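Long-range contact in neurotrypsin (Mus musculus, PDB 6H8M), which is a secreted multidomain serine protease that plays a role in neuronal plasticity, represented here by its third scavenger receptor cysteine-rich domain: residues V21-Q26 / P67-N72. Residues are numbered along the deposited sequence; the frame is centred on the assembly and turned at random.
Sequences VFVNGQ and PIHMDN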
ATOM      1  N   VAL A  21      -5.317   4.248   3.157  1.00 38.19           N
ATOM      2  CA  VAL A  21      -4.672   5.411   3.691  1.00 37.85           C
ATOM      3  C   VAL A  21      -5.707   6.521   3.840  1.00 38.78           C
ATOM      4  O   VAL A  21      -6.673   6.584   3.068  1.00 40.04           O
ATOM      5  CB  VAL A  21      -3.525   5.874   2.795  1.00 44.99           C
ATOM      6  CG1 VAL A  21      -2.578   4.737   2.508  1.00 55.58           C
ATOM      7  CG2 VAL A  21      -4.062   6.393   1.467  1.00 50.73           C
ATOM      8  N   PHE A  22      -5.541   7.360   4.869  1.00 38.09           N
ATOM      9  CA  PHE A  22      -6.535   8.362   5.193  1.00 40.02           C
ATOM     10  C   PHE A  22      -5.997   9.734   4.763  1.00 43.47           C
ATOM     11  O   PHE A  22      -4.988  10.189   5.270  1.00 40.64           O
ATOM     12  CB  PHE A  22      -6.837   8.398   6.692  1.00 42.57           C
ATOM     13  CG  PHE A  22      -7.998   9.291   7.056  1.00 46.30           C
ATOM     14  CD1 PHE A  22      -9.288   8.802   6.943  1.00 45.24           C
ATOM     15  CD2 PHE A  22      -7.824  10.630   7.428  1.00 48.78           C
ATOM     16  CE1 PHE A  22     -10.373   9.597   7.259  1.00 48.58           C
ATOM     17  CE2 PHE A  22      -8.922  11.431   7.735  1.00 50.09           C
ATOM     18  CZ  PHE A  22     -10.188  10.915   7.652  1.00 48.64           C
ATOM     19  N   VAL A  23      -6.664  10.306   3.772  1.00 41.86           N
ATOM     20  CA  VAL A  23      -6.218  11.526   3.048  1.00 46.02           C
ATOM     21  C   VAL A  23      -7.476  12.329   2.732  1.00 47.79           C
ATOM     22  O   VAL A  23      -8.450  11.751   2.298  1.00 46.20           O
ATOM     23  CB  VAL A  23      -5.524  11.135   1.735  1.00 46.51           C
ATOM     24  CG1 VAL A  23      -5.037  12.343   0.956  1.00 51.59           C
ATOM     25  CG2 VAL A  23      -4.320  10.243   1.964  1.00 49.54           C
ATOM     26  N   ASN A  24      -7.446  13.655   2.889  1.00 47.29           N
ATOM     27  CA  ASN A  24      -8.555  14.483   2.473  1.00 50.55           C
ATOM     28  C   ASN A  24      -9.879  14.002   3.068  1.00 51.75           C
ATOM     29  O   ASN A  24     -10.883  13.953   2.385  1.00 51.61           O
ATOM     30  CB  ASN A  24      -8.590  14.529   0.940  1.00 50.52           C
ATOM     31  CG  ASN A  24      -7.457  15.381   0.402  1.00 51.52           C
ATOM     32  OD1 ASN A  24      -7.003  16.271   1.085  1.00 50.48           O
ATOM     33  ND2 ASN A  24      -6.975  15.059  -0.777  1.00 51.61           N
ATOM     34  N   GLY A  25      -9.853  13.605   4.332  1.00 48.40           N
ATOM     35  CA  GLY A  25     -11.053  13.308   5.106  1.00 51.61           C
ATOM     36  C   GLY A  25     -11.623  11.939   4.816  1.00 51.28           C
ATOM     37  O   GLY A  25     -12.694  11.635   5.305  1.00 51.79           O
ATOM     38  N   GLN A  26     -10.977  11.103   3.994  1.00 48.60           N
ATOM     39  CA  GLN A  26     -11.536   9.784   3.657  1.00 48.46           C
ATOM     40  C   GLN A  26     -10.477   8.686   3.610  1.00 45.14           C
ATOM     41  O   GLN A  26      -9.355   8.889   3.184  1.00 41.30           O
ATOM     42  CB  GLN A  26     -12.162   9.709   2.261  1.00 48.30           C
ATOM     43  CG  GLN A  26     -13.423  10.533   2.146  1.00 58.32           C
ATOM     44  CD  GLN A  26     -13.991  10.389   0.756  1.00 63.34           C
ATOM     45  OE1 GLN A  26     -13.732  11.196  -0.125  1.00 66.21           O
ATOM     46  NE2 GLN A  26     -14.708   9.302   0.536  1.00 66.45           N
ATOM     47  N   PRO A  67     -12.127   6.570  -2.738  1.00 51.78           N
ATOM     48  CA  PRO A  67     -11.086   7.158  -3.552  1.00 50.10           C
ATOM     49  C   PRO A  67      -9.899   6.222  -3.698  1.00 45.76           C
ATOM     50  O   PRO A  67      -9.626   5.419  -2.790  1.00 48.02           O
ATOM     51  CB  PRO A  67     -10.663   8.451  -2.858  1.00 53.40           C
ATOM     52  CG  PRO A  67     -11.566   8.578  -1.664  1.00 55.83           C
ATOM     53  CD  PRO A  67     -12.353   7.304  -1.490  1.00 51.21           C
ATOM     54  N   ILE A  68      -9.228   6.361  -4.820  1.00 47.38           N
ATOM     55  CA  ILE A  68      -7.879   5.826  -4.980  1.00 47.52           C
ATOM     56  C   ILE A  68      -6.925   6.989  -4.788  1.00 47.60           C
ATOM     57  O   ILE A  68      -6.895   7.900  -5.583  1.00 47.23           O
ATOM     58  CB  ILE A  68      -7.714   5.135  -6.327  1.00 49.21           C
ATOM     59  CG1 ILE A  68      -8.788   4.058  -6.500  1.00 53.05           C
ATOM     60  CG2 ILE A  68      -6.292   4.577  -6.479  1.00 50.46           C
ATOM     61  CD1 ILE A  68      -8.746   3.425  -7.880  1.00 55.11           C
ATOM     62  N   HIS A  69      -6.298   7.048  -3.628  1.00 44.30           N
ATOM     63  CA  HIS A  69      -5.603   8.261  -3.194  1.00 46.37           C
ATOM     64  C   HIS A  69      -4.261   8.416  -3.887  1.00 49.34           C
ATOM     65  O   HIS A  69      -3.819   9.597  -4.065  1.00 50.67           O
ATOM     66  CB  HIS A  69      -5.389   8.276  -1.692  1.00 45.36           C
ATOM     67  CG  HIS A  69      -6.592   8.605  -0.917  1.00 46.02           C
ATOM     68  ND1 HIS A  69      -7.391   9.657  -1.261  1.00 46.00           N
ATOM     69  CD2 HIS A  69      -7.078   8.099   0.244  1.00 41.45           C
ATOM     70  CE1 HIS A  69      -8.350   9.791  -0.373  1.00 45.90           C
ATOM     71  NE2 HIS A  69      -8.182   8.819   0.591  1.00 44.08           N
ATOM     72  N   MET A  70      -3.568   7.310  -4.186  1.00 48.41           N
ATOM     73  CA  MET A  70      -2.229   7.430  -4.749  1.00 57.44           C
ATOM     74  C   MET A  70      -2.119   6.402  -5.878  1.00 60.58           C
ATOM     75  O   MET A  70      -2.676   5.287  -5.765  1.00 51.29           O
ATOM     76  CB  MET A  70      -1.125   7.200  -3.698  1.00 58.91           C
ATOM     77  CG  MET A  70      -1.373   7.914  -2.391  1.00 62.12           C
ATOM     78  SD  MET A  70      -0.247   7.425  -1.022  1.00 65.69           S
ATOM     79  CE  MET A  70      -0.533   8.776   0.114  1.00 74.41           C
ATOM     80  N   ASP A  71      -1.421   6.808  -6.932  1.00 63.24           N
ATOM     81  CA  ASP A  71      -1.416   6.200  -8.286  1.00 73.70           C
ATOM     82  C   ASP A  71      -0.043   5.624  -8.604  1.00 73.74           C
ATOM     83  O   ASP A  71       0.026   4.504  -9.178  1.00 86.20           O
ATOM     84  CB  ASP A  71      -1.690   7.218  -9.402  1.00 91.17           C
ATOM     85  CG  ASP A  71      -3.141   7.637  -9.561  1.00103.44           C
ATOM     86  OD1 ASP A  71      -4.002   6.726  -9.736  1.00112.78           O
ATOM     87  OD2 ASP A  71      -3.400   8.873  -9.488  1.00117.86           O
ATOM     88  N   ASN A  72       1.026   6.337  -8.226  1.00 68.17           N
ATOM     89  CA  ASN A  72       2.363   5.898  -8.558  1.00 74.90           C
ATOM     90  C   ASN A  72       3.348   6.389  -7.518  1.00 74.51           C
ATOM     91  O   ASN A  72       4.003   7.400  -7.704  1.00 80.68           O
ATOM     92  CB  ASN A  72       2.845   6.430  -9.916  1.00 80.97           C
ATOM     93  CG  ASN A  72       2.980   5.327 -10.940  1.00 88.17           C
ATOM     94  OD1 ASN A  72       4.033   4.694 -11.043  1.00 99.55           O
ATOM     95  ND2 ASN A  72       1.919   5.091 -11.688  1.00 89.07           N
TER
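His69 lays its imidazole ring against the type I' beta hairpin turn that runs from Val23 to Gln26, within the mixed sheet of this third SRCR domain. Strand 26-30 stands between strands 18-23 and 68-74 in that sheet, and backbone hydrogen bonds of Thr29 with Pro67 and His69 pair it with the second segment. With CG anti to its own carbonyl carbon (chi1 -76°), the histidine side chain sets off toward the turn. Its CB passes CG2 of Val21 at 3.9 Å. CG and ND1 come next, under the Val23 side chain, whose CB sits over the centre of the ring in a CH-pi contact, 3.6 Å from the centroid. At the ring edge CD2 lies 3.2 Å from Val21 O and also touches Val21 CG2. Near CE1, Val23 O stands above the ring plane, on the face that Val23 CB covers. At the tip, His69 NE2 donates to Gln26 O at 2.8 Å, with an N-H...O angle of 157°. An alanine in place of His69 would probably leave that carbonyl without its side-chain donor and open a gap beneath Val23. Beside the ring, Pro67 packs on the extended Gln26 side chain: its CD is 3.7 Å from Gln26 NE2, while its CG meets OE1. Met70 brings CE only loosely up to the CG2 methyls of Val21 and Val23. The carbonyl of Gln26 is gripped twice, because Val23 N, closing the hairpin at 3.1 Å from Gln26 O, and His69 NE2 approach this oxygen from opposite faces of the carbonyl plane.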